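Local atomic coordinates of thioredoxin family protein (PDB entry 1Z6N), a protein that is of unknown function but has a thioredoxin-type fold with a CxxC pattern, consistent with a thiol-disulfide role, and binds a magnesium ion in the crystal. Residues Leu49-Arg55 and Leu82-Ile86; Tyr4-Phe8 and Tyr56-Val60; Ala75-Ala79 and Leu151-Ile155; Ala28-Arg33 and Gln70-Ala74; Ala15-Gly19 and Ala61-Trp65. All coordinates share one frame; numbering follows the deposited sequence.

Contact 1. Residues Leu49-Arg55 and Leu82-Ile86; sequences LQRIERR and LQPNI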
# COMPACT_ATOMS: atom_id res chain seq x y z
N LEU A 49 1.30 -15.06 -2.24
CA LEU A 49 0.95 -14.53 -0.92
C LEU A 49 1.10 -15.58 0.18
O LEU A 49 1.52 -15.28 1.30
CB LEU A 49 -0.48 -14.02 -0.97
CG LEU A 49 -1.03 -12.98 -0.01
CD1 LEU A 49 -0.17 -11.72 0.02
CD2 LEU A 49 -2.43 -12.67 -0.46
N GLN A 50 0.76 -16.83 -0.14
CA GLN A 50 0.86 -17.94 0.79
C GLN A 50 2.33 -18.27 1.15
O GLN A 50 2.61 -18.72 2.27
CB GLN A 50 0.18 -19.17 0.17
CG GLN A 50 -0.30 -20.22 1.16
CD GLN A 50 -1.16 -21.29 0.49
OE1 GLN A 50 -2.18 -20.99 -0.13
NE2 GLN A 50 -0.75 -22.56 0.63
N ARG A 51 3.25 -18.01 0.22
CA ARG A 51 4.68 -18.31 0.40
C ARG A 51 5.42 -17.37 1.37
O ARG A 51 6.61 -17.57 1.63
CB ARG A 51 5.41 -18.33 -0.95
CG ARG A 51 5.00 -19.42 -1.91
CD ARG A 51 6.02 -19.54 -3.05
NE ARG A 51 5.37 -19.58 -4.36
CZ ARG A 51 5.38 -18.58 -5.24
NH1 ARG A 51 4.75 -18.72 -6.41
NH2 ARG A 51 6.02 -17.44 -4.97
N ILE A 52 4.75 -16.34 1.88
CA ILE A 52 5.39 -15.39 2.78
C ILE A 52 5.48 -15.98 4.19
O ILE A 52 4.48 -16.07 4.89
CB ILE A 52 4.66 -14.01 2.80
CG1 ILE A 52 4.41 -13.47 1.37
CG2 ILE A 52 5.40 -12.98 3.68
CD1 ILE A 52 5.66 -13.24 0.51
N GLU A 53 6.68 -16.39 4.58
CA GLU A 53 6.90 -17.05 5.87
C GLU A 53 7.51 -16.13 6.93
O GLU A 53 7.39 -16.41 8.13
CB GLU A 53 7.80 -18.28 5.73
CG GLU A 53 7.89 -18.88 4.33
CD GLU A 53 9.03 -18.30 3.51
OE1 GLU A 53 9.83 -19.09 2.96
OE2 GLU A 53 9.13 -17.06 3.41
N ARG A 54 8.17 -15.07 6.48
CA ARG A 54 8.81 -14.10 7.36
C ARG A 54 7.90 -12.88 7.51
O ARG A 54 6.98 -12.70 6.72
CB ARG A 54 10.17 -13.67 6.81
CG ARG A 54 11.09 -14.81 6.39
CD ARG A 54 12.52 -14.51 6.78
NE ARG A 54 12.79 -14.94 8.16
CZ ARG A 54 13.94 -14.74 8.80
NH1 ARG A 54 14.95 -14.11 8.22
NH2 ARG A 54 14.07 -15.18 10.05
N ARG A 55 8.18 -12.05 8.51
CA ARG A 55 7.37 -10.84 8.74
C ARG A 55 7.89 -9.65 7.95
O ARG A 55 9.10 -9.41 7.85
CB ARG A 55 7.30 -10.50 10.23
CG ARG A 55 6.78 -11.66 11.10
CD ARG A 55 6.49 -11.22 12.52
NE ARG A 55 5.06 -10.98 12.72
CZ ARG A 55 4.22 -11.84 13.27
NH1 ARG A 55 4.64 -13.02 13.71
NH2 ARG A 55 2.93 -11.52 13.39
N LEU A 82 -5.26 -11.51 4.50
CA LEU A 82 -5.02 -12.88 4.01
C LEU A 82 -3.69 -13.44 4.50
O LEU A 82 -3.53 -14.66 4.65
CB LEU A 82 -5.04 -12.90 2.48
CG LEU A 82 -6.35 -12.56 1.77
CD1 LEU A 82 -6.07 -12.41 0.28
CD2 LEU A 82 -7.45 -13.59 2.00
N GLN A 83 -2.73 -12.56 4.72
CA GLN A 83 -1.39 -12.96 5.13
C GLN A 83 -0.92 -12.08 6.29
O GLN A 83 -0.31 -11.03 6.07
CB GLN A 83 -0.44 -12.89 3.92
CG GLN A 83 1.02 -13.28 4.18
CD GLN A 83 1.17 -14.50 5.06
OE1 GLN A 83 1.14 -14.41 6.29
NE2 GLN A 83 1.33 -15.66 4.43
N PRO A 84 -1.23 -12.48 7.54
CA PRO A 84 -0.89 -11.76 8.77
C PRO A 84 0.61 -11.43 8.92
O PRO A 84 0.95 -10.53 9.68
CB PRO A 84 -1.35 -12.71 9.89
CG PRO A 84 -1.54 -14.03 9.22
CD PRO A 84 -2.00 -13.70 7.85
N ASN A 85 1.47 -12.13 8.18
CA ASN A 85 2.91 -11.84 8.18
C ASN A 85 3.24 -10.46 7.60
O ASN A 85 4.35 -9.94 7.81
CB ASN A 85 3.71 -12.91 7.43
CG ASN A 85 4.00 -14.14 8.29
OD1 ASN A 85 4.28 -15.22 7.77
ND2 ASN A 85 3.95 -13.97 9.61
N ILE A 86 2.30 -9.89 6.85
CA ILE A 86 2.43 -8.54 6.30
C ILE A 86 1.60 -7.61 7.18
O ILE A 86 0.44 -7.91 7.47
CB ILE A 86 1.91 -8.46 4.84
CG1 ILE A 86 2.75 -9.32 3.90
CG2 ILE A 86 1.90 -7.00 4.33
CD1 ILE A 86 2.07 -9.61 2.56
O HOH W 1 3.16 -9.81 11.12
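Gln83 reaches across to the end of helix 43-50 and gives its side-chain N-H to the helix's last turn: NE2 donates to Leu49 O at 3.2 Å, nearly straight at 167°. The acceptor lies close to the amide plane of Gln83, while the donor stands tilted from the carbonyl plane of Leu49. CG of Gln83 is anti to the backbone N (chi1 180°), and the bend that follows at chi2 turns the amide back over its own turn, where OE1 accepts a hydrogen bond from the backbone N of Asn85 at 3.0 Å on an in-plane lone pair. Gripped at both ends, the amide has its rotation fixed.

Hydrocarbon flanks the bond. Leu49 and Gln83 run past each other in opposite directions, CG of Leu49 lying against Gln83 CB. The two methyls of Leu49 then divide their work: CD2 meets Leu82 CD1 at 3.7 Å, and CD1 meets Ile86 CD1 at 4.0 Å, each pair of side chains crossing at about a right angle. Ile52 sets CB against Gln83 CG and its CG2 methyl against Asn85 CB, 4.1 Å away. Further along, Arg55 CA makes a C-H...O contact with Asn85 O, and a water accepts a weak bond from Arg55 NE while donating to Pro84 O.

Leu159 and Ile162 of helix 151-164 cover the apolar side. Residues 83-86 form a type I beta turn, closed by Ile86 N to Gln83 O, which leads from helix 67-82 into strand 86-91: the arrangement is the return half of a beta-alpha-beta crossover in a thioredoxin-type fold, placed beside the entry to strand 56-61.

Contact 2. Residues Tyr4-Phe8 and Tyr56-Val60; sequences YAELF and YRLLV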
# COMPACT_ATOMS: atom_id res chain seq x y z
N TYR A 4 12.79 4.14 10.97
CA TYR A 4 11.60 3.50 10.41
C TYR A 4 10.78 2.81 11.50
O TYR A 4 9.54 2.79 11.43
CB TYR A 4 11.98 2.48 9.33
CG TYR A 4 12.54 3.11 8.08
CD1 TYR A 4 11.86 4.13 7.43
CD2 TYR A 4 13.74 2.67 7.53
CE1 TYR A 4 12.36 4.72 6.26
CE2 TYR A 4 14.25 3.24 6.36
CZ TYR A 4 13.55 4.26 5.73
OH TYR A 4 14.04 4.85 4.59
N ALA A 5 11.45 2.24 12.49
CA ALA A 5 10.74 1.59 13.61
C ALA A 5 9.89 2.60 14.37
O ALA A 5 8.74 2.33 14.68
CB ALA A 5 11.72 0.88 14.55
N GLU A 6 10.46 3.78 14.62
CA GLU A 6 9.74 4.85 15.31
C GLU A 6 8.53 5.34 14.51
O GLU A 6 7.44 5.55 15.06
CB GLU A 6 10.68 6.02 15.64
CG GLU A 6 11.66 5.66 16.75
CD GLU A 6 12.73 6.70 17.01
OE1 GLU A 6 13.10 7.47 16.09
OE2 GLU A 6 13.23 6.74 18.16
N LEU A 7 8.72 5.52 13.20
CA LEU A 7 7.62 5.94 12.34
C LEU A 7 6.56 4.87 12.22
O LEU A 7 5.36 5.15 12.31
CB LEU A 7 8.14 6.27 10.93
CG LEU A 7 9.06 7.49 10.89
CD1 LEU A 7 9.72 7.62 9.52
CD2 LEU A 7 8.25 8.77 11.21
N PHE A 8 6.98 3.62 12.04
CA PHE A 8 6.00 2.52 12.00
C PHE A 8 5.16 2.44 13.28
O PHE A 8 3.93 2.23 13.24
CB PHE A 8 6.71 1.18 11.71
CG PHE A 8 5.76 0.07 11.37
CD1 PHE A 8 5.35 -0.13 10.05
CD2 PHE A 8 5.26 -0.78 12.36
CE1 PHE A 8 4.46 -1.14 9.72
CE2 PHE A 8 4.38 -1.80 12.02
CZ PHE A 8 3.97 -1.97 10.70
N TYR A 56 6.95 -8.91 7.36
CA TYR A 56 7.27 -7.71 6.58
C TYR A 56 6.38 -6.60 7.04
O TYR A 56 5.23 -6.82 7.41
CB TYR A 56 7.10 -7.96 5.08
CG TYR A 56 8.09 -8.98 4.60
CD1 TYR A 56 9.34 -8.60 4.12
CD2 TYR A 56 7.78 -10.34 4.67
CE1 TYR A 56 10.26 -9.55 3.71
CE2 TYR A 56 8.70 -11.31 4.26
CZ TYR A 56 9.93 -10.91 3.78
OH TYR A 56 10.86 -11.85 3.37
N ARG A 57 6.93 -5.39 7.03
CA ARG A 57 6.20 -4.22 7.48
C ARG A 57 6.08 -3.23 6.33
O ARG A 57 7.08 -2.93 5.66
CB ARG A 57 6.94 -3.58 8.65
CG ARG A 57 6.91 -4.46 9.89
CD ARG A 57 7.53 -3.74 11.06
NE ARG A 57 7.68 -4.60 12.23
CZ ARG A 57 8.75 -5.33 12.49
NH1 ARG A 57 9.79 -5.32 11.65
NH2 ARG A 57 8.80 -6.08 13.58
N LEU A 58 4.87 -2.73 6.09
CA LEU A 58 4.64 -1.73 5.07
C LEU A 58 4.42 -0.41 5.81
O LEU A 58 3.38 -0.22 6.44
CB LEU A 58 3.41 -2.10 4.22
CG LEU A 58 3.42 -3.46 3.52
CD1 LEU A 58 2.21 -3.65 2.59
CD2 LEU A 58 4.71 -3.69 2.76
N LEU A 59 5.44 0.45 5.77
CA LEU A 59 5.32 1.81 6.30
C LEU A 59 4.76 2.68 5.19
O LEU A 59 5.39 2.88 4.14
CB LEU A 59 6.68 2.36 6.76
CG LEU A 59 6.68 3.81 7.24
CD1 LEU A 59 5.71 4.03 8.42
CD2 LEU A 59 8.09 4.21 7.63
N VAL A 60 3.55 3.19 5.42
CA VAL A 60 2.82 3.87 4.37
C VAL A 60 2.58 5.33 4.71
O VAL A 60 2.21 5.64 5.82
CB VAL A 60 1.42 3.23 4.19
CG1 VAL A 60 0.62 3.95 3.11
CG2 VAL A 60 1.55 1.74 3.85
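Phe8 and Arg57 make the tight end of this helix-on-strand contact. The aliphatic chain of Arg57, extended from CG to NE, passes over one face of the Phe8 ring, and its CD stands 3.9 Å from the ring centroid, only 11° off the normal, as a CH-pi contact. CB of the same arginine presses on Phe8 CE1 at 3.6 Å. The ring reaches the strand because CG is anti to the backbone N (chi1 -168°), and its edge meets the backbone of Leu58, with CE1 3.6 Å from Leu58 O.

Leu59 fills the second tight spot with two methyls. CD1 lies against Phe8 N, 3.9 Å away, where the helix backbone itself is the surface; CD2 wedges between Tyr4 CD1 at 3.8 Å and Leu7 CB at 3.9 Å, the Tyr4 and Leu59 side chains crossing at about a right angle.

The looser side is the polar end of Arg57. Its guanidinium is turned steeply against the Phe8 ring plane, so there is no stacking, and NH1 is bonded instead to Glu119 O.

The axes of segments 4-8 and 56-60 run at 74° to each other, 9.2 Å apart at closest approach. Strand 56-61 runs inside the sheet between strands 86-91 and 113-117, and the helix straddles both neighbours, Phe8 touching Glu87 and Ala89 while Tyr4 touches Leu115 and Leu117. From the other face of the strand, Leu58 packs on Val158 of helix 151-164.

Contact 3. Residues Ala75-Ala79 and Leu151-Ile155; sequences ALDFA and LEHAI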
# COMPACT_ATOMS: atom_id res chain seq x y z
N ALA A 75 -6.41 -2.54 -1.32
CA ALA A 75 -5.81 -3.79 -1.85
C ALA A 75 -4.76 -4.35 -0.90
O ALA A 75 -4.74 -5.55 -0.61
CB ALA A 75 -5.23 -3.56 -3.25
N LEU A 76 -3.87 -3.48 -0.42
CA LEU A 76 -2.80 -3.92 0.47
C LEU A 76 -3.34 -4.38 1.83
O LEU A 76 -2.83 -5.33 2.42
CB LEU A 76 -1.69 -2.86 0.61
CG LEU A 76 -0.92 -2.59 -0.69
CD1 LEU A 76 0.11 -1.50 -0.46
CD2 LEU A 76 -0.24 -3.87 -1.23
N ASP A 77 -4.40 -3.74 2.30
CA ASP A 77 -5.07 -4.22 3.51
C ASP A 77 -5.69 -5.61 3.31
O ASP A 77 -5.62 -6.47 4.20
CB ASP A 77 -6.14 -3.23 3.97
CG ASP A 77 -6.97 -3.78 5.11
OD1 ASP A 77 -6.42 -3.87 6.24
OD2 ASP A 77 -8.15 -4.14 4.88
N PHE A 78 -6.27 -5.83 2.14
CA PHE A 78 -6.81 -7.16 1.82
C PHE A 78 -5.69 -8.20 1.92
O PHE A 78 -5.87 -9.26 2.52
CB PHE A 78 -7.48 -7.14 0.46
CG PHE A 78 -8.12 -8.44 0.06
CD1 PHE A 78 -9.14 -9.01 0.82
CD2 PHE A 78 -7.73 -9.07 -1.11
CE1 PHE A 78 -9.73 -10.22 0.43
CE2 PHE A 78 -8.32 -10.28 -1.51
CZ PHE A 78 -9.32 -10.84 -0.73
N ALA A 79 -4.52 -7.87 1.38
CA ALA A 79 -3.36 -8.78 1.45
C ALA A 79 -2.93 -9.06 2.88
O ALA A 79 -2.64 -10.20 3.23
CB ALA A 79 -2.19 -8.25 0.62
N LEU A 151 -6.49 -3.55 -8.72
CA LEU A 151 -6.27 -3.81 -7.29
C LEU A 151 -5.29 -4.94 -7.04
O LEU A 151 -4.40 -4.81 -6.20
CB LEU A 151 -7.59 -4.11 -6.57
CG LEU A 151 -8.49 -2.93 -6.23
CD1 LEU A 151 -8.04 -2.17 -5.02
CD2 LEU A 151 -8.64 -2.00 -7.37
N GLU A 152 -5.43 -6.04 -7.77
CA GLU A 152 -4.53 -7.17 -7.58
C GLU A 152 -3.07 -6.77 -7.87
O GLU A 152 -2.14 -7.30 -7.25
CB GLU A 152 -4.93 -8.33 -8.49
CG GLU A 152 -4.74 -8.04 -9.96
CD GLU A 152 -5.35 -9.10 -10.85
OE1 GLU A 152 -6.51 -9.50 -10.60
OE2 GLU A 152 -4.67 -9.52 -11.81
N HIS A 153 -2.89 -5.83 -8.80
CA HIS A 153 -1.54 -5.39 -9.21
C HIS A 153 -0.78 -4.67 -8.10
O HIS A 153 0.46 -4.75 -8.05
CB HIS A 153 -1.60 -4.50 -10.45
CG HIS A 153 -2.27 -5.14 -11.63
ND1 HIS A 153 -3.62 -5.39 -11.67
CD2 HIS A 153 -1.77 -5.57 -12.82
CE1 HIS A 153 -3.93 -5.95 -12.83
NE2 HIS A 153 -2.82 -6.07 -13.55
N ALA A 154 -1.50 -3.95 -7.23
CA ALA A 154 -0.85 -3.30 -6.10
C ALA A 154 -0.23 -4.37 -5.21
O ALA A 154 0.91 -4.23 -4.75
CB ALA A 154 -1.87 -2.44 -5.31
N ILE A 155 -0.98 -5.46 -4.99
CA ILE A 155 -0.50 -6.58 -4.20
C ILE A 155 0.69 -7.25 -4.87
O ILE A 155 1.71 -7.52 -4.22
CB ILE A 155 -1.62 -7.62 -3.95
CG1 ILE A 155 -2.79 -6.98 -3.16
CG2 ILE A 155 -1.07 -8.83 -3.20
CD1 ILE A 155 -4.05 -7.86 -3.09
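Ala75 CB is pressed into the first turn of the partner segment, 3.3 Å from Leu151 O and 3.6 Å from the CD1 methyl of Leu151, with Ala154 CB a little farther off at 4.1 Å. Beside it, Ile155 lies along helix 67-82: chi1 (-61°) lays its CG1 alongside Ala75 O, and the extended chi2 continues to CD1, 3.5 Å from Ala75 O, while the CG2 branch rests on Ala79 CB at 4.0 Å. CD1 also faces the edge of the Phe78 ring, near the ring plane. CD2 of Leu76, one residue on from Ala75, reaches Ala154 O at 3.7 Å.

The small alanines let the axes of segments 75-79 and 151-155 approach to 8.7 Å, crossing at -60°. Helices 67-82 and 151-164 both lie against the same face of the central sheet in the thioredoxin-type alpha/beta fold, and this buried contact joins them where they cross.

Around this inner layer, Leu36 of helix 23-39 touches Ala75, Phe78 and Leu151, Leu45 of helix 43-50 lies on Ile155, and Leu41 touches both Phe78 and Ile155. Leu49 of helix 43-50 lies on Ala79, and on helix 67-82 itself Ile71 packs against Leu151 one turn before Ala75.

Contact 4. Residues Ala28-Arg33 and Gln70-Ala74; sequences AVARFR and QINLA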
# COMPACT_ATOMS: atom_id res chain seq x y z
N ALA A 28 -15.95 4.61 -0.48
CA ALA A 28 -15.10 4.28 -1.63
C ALA A 28 -14.18 3.12 -1.28
O ALA A 28 -14.04 2.16 -2.04
CB ALA A 28 -14.30 5.51 -2.08
N VAL A 29 -13.54 3.21 -0.11
CA VAL A 29 -12.68 2.13 0.36
C VAL A 29 -13.45 0.80 0.50
O VAL A 29 -12.98 -0.24 0.05
CB VAL A 29 -11.99 2.49 1.69
CG1 VAL A 29 -11.39 1.25 2.34
CG2 VAL A 29 -10.96 3.58 1.44
N ALA A 30 -14.63 0.85 1.13
CA ALA A 30 -15.48 -0.34 1.30
C ALA A 30 -15.79 -1.01 -0.03
O ALA A 30 -15.80 -2.24 -0.12
CB ALA A 30 -16.77 0.03 2.00
N ARG A 31 -16.06 -0.20 -1.05
CA ARG A 31 -16.44 -0.73 -2.36
C ARG A 31 -15.24 -1.29 -3.13
O ARG A 31 -15.37 -2.31 -3.80
CB ARG A 31 -17.18 0.31 -3.18
CG ARG A 31 -18.58 0.57 -2.64
CD ARG A 31 -19.37 1.51 -3.53
NE ARG A 31 -18.69 2.80 -3.68
CZ ARG A 31 -18.88 3.86 -2.89
NH1 ARG A 31 -19.71 3.80 -1.85
NH2 ARG A 31 -18.22 4.98 -3.14
N PHE A 32 -14.07 -0.65 -3.04
CA PHE A 32 -12.89 -1.25 -3.66
C PHE A 32 -12.58 -2.58 -2.98
O PHE A 32 -12.24 -3.56 -3.63
CB PHE A 32 -11.65 -0.32 -3.59
CG PHE A 32 -11.76 0.90 -4.47
CD1 PHE A 32 -11.99 0.76 -5.86
CD2 PHE A 32 -11.61 2.17 -3.94
CE1 PHE A 32 -12.10 1.91 -6.66
CE2 PHE A 32 -11.71 3.31 -4.73
CZ PHE A 32 -11.95 3.18 -6.11
N ARG A 33 -12.72 -2.61 -1.65
CA ARG A 33 -12.51 -3.82 -0.87
C ARG A 33 -13.50 -4.91 -1.30
O ARG A 33 -13.10 -6.04 -1.57
CB ARG A 33 -12.63 -3.51 0.62
CG ARG A 33 -12.39 -4.69 1.54
CD ARG A 33 -12.83 -4.39 2.99
NE ARG A 33 -12.23 -3.20 3.60
CZ ARG A 33 -12.91 -2.34 4.37
NH1 ARG A 33 -14.21 -2.53 4.59
NH2 ARG A 33 -12.31 -1.28 4.89
N GLN A 70 -7.13 5.36 -1.40
CA GLN A 70 -8.33 4.54 -1.22
C GLN A 70 -8.21 3.21 -1.98
O GLN A 70 -8.51 2.14 -1.44
CB GLN A 70 -9.59 5.28 -1.68
CG GLN A 70 -9.86 6.55 -0.88
CD GLN A 70 -10.78 7.50 -1.61
OE1 GLN A 70 -11.29 7.17 -2.70
NE2 GLN A 70 -11.00 8.67 -1.03
N ILE A 71 -7.76 3.30 -3.22
CA ILE A 71 -7.61 2.14 -4.11
C ILE A 71 -6.52 1.21 -3.61
O ILE A 71 -6.77 0.06 -3.30
CB ILE A 71 -7.31 2.58 -5.54
CG1 ILE A 71 -8.53 3.33 -6.12
CG2 ILE A 71 -6.96 1.38 -6.43
CD1 ILE A 71 -8.23 4.19 -7.35
N ASN A 72 -5.28 1.70 -3.56
CA ASN A 72 -4.19 0.77 -3.35
C ASN A 72 -4.08 0.29 -1.93
O ASN A 72 -3.62 -0.82 -1.69
CB ASN A 72 -2.88 1.36 -3.86
CG ASN A 72 -2.93 1.66 -5.33
OD1 ASN A 72 -3.08 0.75 -6.15
ND2 ASN A 72 -2.85 2.94 -5.67
N LEU A 73 -4.49 1.12 -0.97
CA LEU A 73 -4.44 0.68 0.41
C LEU A 73 -5.57 -0.30 0.74
O LEU A 73 -5.37 -1.20 1.55
CB LEU A 73 -4.38 1.85 1.38
CG LEU A 73 -3.15 2.74 1.17
CD1 LEU A 73 -3.15 3.87 2.22
CD2 LEU A 73 -1.85 1.94 1.23
N ALA A 74 -6.73 -0.16 0.08
CA ALA A 74 -7.76 -1.21 0.21
C ALA A 74 -7.18 -2.56 -0.23
O ALA A 74 -7.41 -3.60 0.40
CB ALA A 74 -9.01 -0.86 -0.59
O HOH W 2 -9.26 -3.99 2.39
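Phe32 lays one face of its ring over the CG1 methylene of Ile71. That carbon sits 3.7 Å from the ring centroid and 23° off the normal, a CH-pi contact shifted toward the rim, and Phe32 CZ is its nearest ring atom at 3.4 Å. CG of Phe32 is anti to its carbonyl carbon (chi1 -70°), which stands the ring up beside helix 67-82 while leaving Phe32 CB to meet Ala74 CB at 4.0 Å.

The small methyl of Ala74 points at the other helix. Besides Phe32 CB, it approaches the backbone of Val29, whose carbonyl oxygen lies 4.1 Å away from Ala74 CB, and the CG1 methyl of the same valine. The other methyl of Val29, CG2, lies on the aliphatic part of Gln70, 3.8 Å from CB. Extended beyond CG, the Gln70 side chain carries its amide past Ala28, with OE1 3.5 Å from Ala28 CB. The amide nitrogen turns away to Met64 O, in the loop that precedes helix 67-82.

The axes of segments 28-33 and 70-74 cross at -50°, 8.8 Å apart at closest approach. Phe14 of helix 14-19 covers Val29 and Arg33 on one flank, and Leu151 of helix 151-164 touches Ile71 on another.

At the margin a water donates to Ala74 O at 2.7 Å and accepts a long, weak bond from Arg33 NE near the guanidinium plane. The direct contacts are mainly apolar: shape and hydrocarbon contact set the fit of the helices, while NE2 of the buried Gln70 is satisfied by Met64 O and so links this interface to the approach to the CxxC pattern.

Contact 5. Residues Ala15-Gly19 and Ala61-Trp65; sequences AAFVG and AGEMW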
# COMPACT_ATOMS: atom_id res chain seq x y z
N ALA A 15 -7.71 0.04 9.87
CA ALA A 15 -9.05 0.30 10.38
C ALA A 15 -9.17 1.71 10.98
O ALA A 15 -10.18 2.39 10.79
CB ALA A 15 -9.42 -0.77 11.38
N ALA A 16 -8.16 2.13 11.73
CA ALA A 16 -8.19 3.45 12.35
C ALA A 16 -8.06 4.52 11.25
O ALA A 16 -8.76 5.53 11.28
CB ALA A 16 -7.05 3.58 13.34
N PHE A 17 -7.15 4.30 10.30
CA PHE A 17 -6.99 5.22 9.17
C PHE A 17 -8.33 5.42 8.44
O PHE A 17 -8.76 6.57 8.23
CB PHE A 17 -5.94 4.61 8.24
CG PHE A 17 -5.79 5.29 6.91
CD1 PHE A 17 -5.11 6.50 6.81
CD2 PHE A 17 -6.29 4.69 5.77
CE1 PHE A 17 -4.94 7.11 5.54
CE2 PHE A 17 -6.12 5.30 4.52
CZ PHE A 17 -5.44 6.50 4.42
N VAL A 18 -9.00 4.33 8.09
CA VAL A 18 -10.30 4.46 7.42
C VAL A 18 -11.30 5.20 8.30
O VAL A 18 -12.09 6.02 7.80
CB VAL A 18 -10.84 3.09 7.02
CG1 VAL A 18 -12.28 3.18 6.51
CG2 VAL A 18 -9.91 2.48 5.95
N GLY A 19 -11.24 4.93 9.60
CA GLY A 19 -12.18 5.52 10.55
C GLY A 19 -12.11 7.03 10.69
O GLY A 19 -13.05 7.63 11.23
N ALA A 61 2.81 6.23 3.75
CA ALA A 61 2.33 7.60 3.90
C ALA A 61 1.10 7.75 3.00
O ALA A 61 1.16 7.49 1.80
CB ALA A 61 3.39 8.61 3.50
N GLY A 62 -0.02 8.13 3.61
CA GLY A 62 -1.27 8.17 2.86
C GLY A 62 -2.30 9.03 3.56
O GLY A 62 -2.12 9.43 4.71
N GLU A 63 -3.38 9.32 2.83
CA GLU A 63 -4.45 10.19 3.31
C GLU A 63 -5.77 9.68 2.75
O GLU A 63 -5.85 9.27 1.59
CB GLU A 63 -4.26 11.62 2.81
CG GLU A 63 -2.92 12.28 3.21
CD GLU A 63 -2.97 13.17 4.46
OE1 GLU A 63 -1.93 13.29 5.13
OE2 GLU A 63 -4.02 13.79 4.72
N MET A 64 -6.82 9.74 3.57
CA MET A 64 -8.11 9.19 3.14
C MET A 64 -8.81 9.95 2.02
O MET A 64 -9.72 9.41 1.39
CB MET A 64 -9.06 9.01 4.34
CG MET A 64 -8.86 7.70 5.06
SD MET A 64 -9.38 6.19 4.10
CE MET A 64 -11.22 6.44 4.20
N TRP A 65 -8.42 11.21 1.78
CA TRP A 65 -9.02 11.97 0.68
C TRP A 65 -8.44 11.60 -0.68
O TRP A 65 -8.96 12.03 -1.71
CB TRP A 65 -8.86 13.47 0.92
CG TRP A 65 -7.47 13.88 1.27
CD1 TRP A 65 -6.98 14.09 2.53
CD2 TRP A 65 -6.38 14.14 0.36
NE1 TRP A 65 -5.65 14.46 2.46
CE2 TRP A 65 -5.26 14.48 1.15
CE3 TRP A 65 -6.23 14.10 -1.04
CZ2 TRP A 65 -4.01 14.80 0.58
CZ3 TRP A 65 -4.97 14.39 -1.60
CH2 TRP A 65 -3.89 14.73 -0.79
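The loop that leads from strand 56-61 to the CxxC pattern at the start of helix 67-82, the place of the active-site motif in thioredoxins, is packed here against helix 14-19 through a Met-aromatic contact. Met64 lies over one face of the Phe17 ring: CG is 3.8 Å from the ring centroid and 16° off the normal, a CH-pi contact, while SD stands obliquely at 4.1 Å from the centroid and nearest to Phe17 CE2, at 3.4 Å. Bends at chi2 (-69°) and chi3 fold the methionine back on the helix, bringing CE to 3.7 Å from Val18 O and near the CG1 methyl of Val18. Met64 CG also touches Phe17 O at 3.4 Å.

The far end of the Phe17 ring abuts the loop backbone. CE1 lies 3.7 Å from Gly62 O, which is near the ring plane, and CZ meets Glu63 C at 3.6 Å.

In this thioredoxin-type fold the loop is also held through Glu63 OE1, which accepts a hydrogen bond from the backbone N of Lys93; within the loop, Trp65 NE1 donates to Glu63 OE2 at 2.9 Å. Near the start of helix 14-19, OD1 of Asp13, a residue seen to bind magnesium, accepts a hydrogen bond from Ala16 N.

How the contacts relate
From the N terminus, helix 4-10 meets strand 56-61 in contact 2, and helix 14-19 meets the loop after that strand in contact 5, so these two closures cross. Contact 4 brings helix 23-39 to helix 67-82 and crosses both. Contact 1, between residues 49-55 and 82-86, crosses contacts 2, 4 and 5 and also contact 3, which opens within it at 75-79 and closes last, at helix 151-164, in series after contacts 2, 4 and 5. Helix 67-82 serves contacts 3 and 4 along its length. Asn85 O to Tyr56 N joins contacts 1 and 2 at the sheet, and Gln70 to Met64 joins contacts 4 and 5.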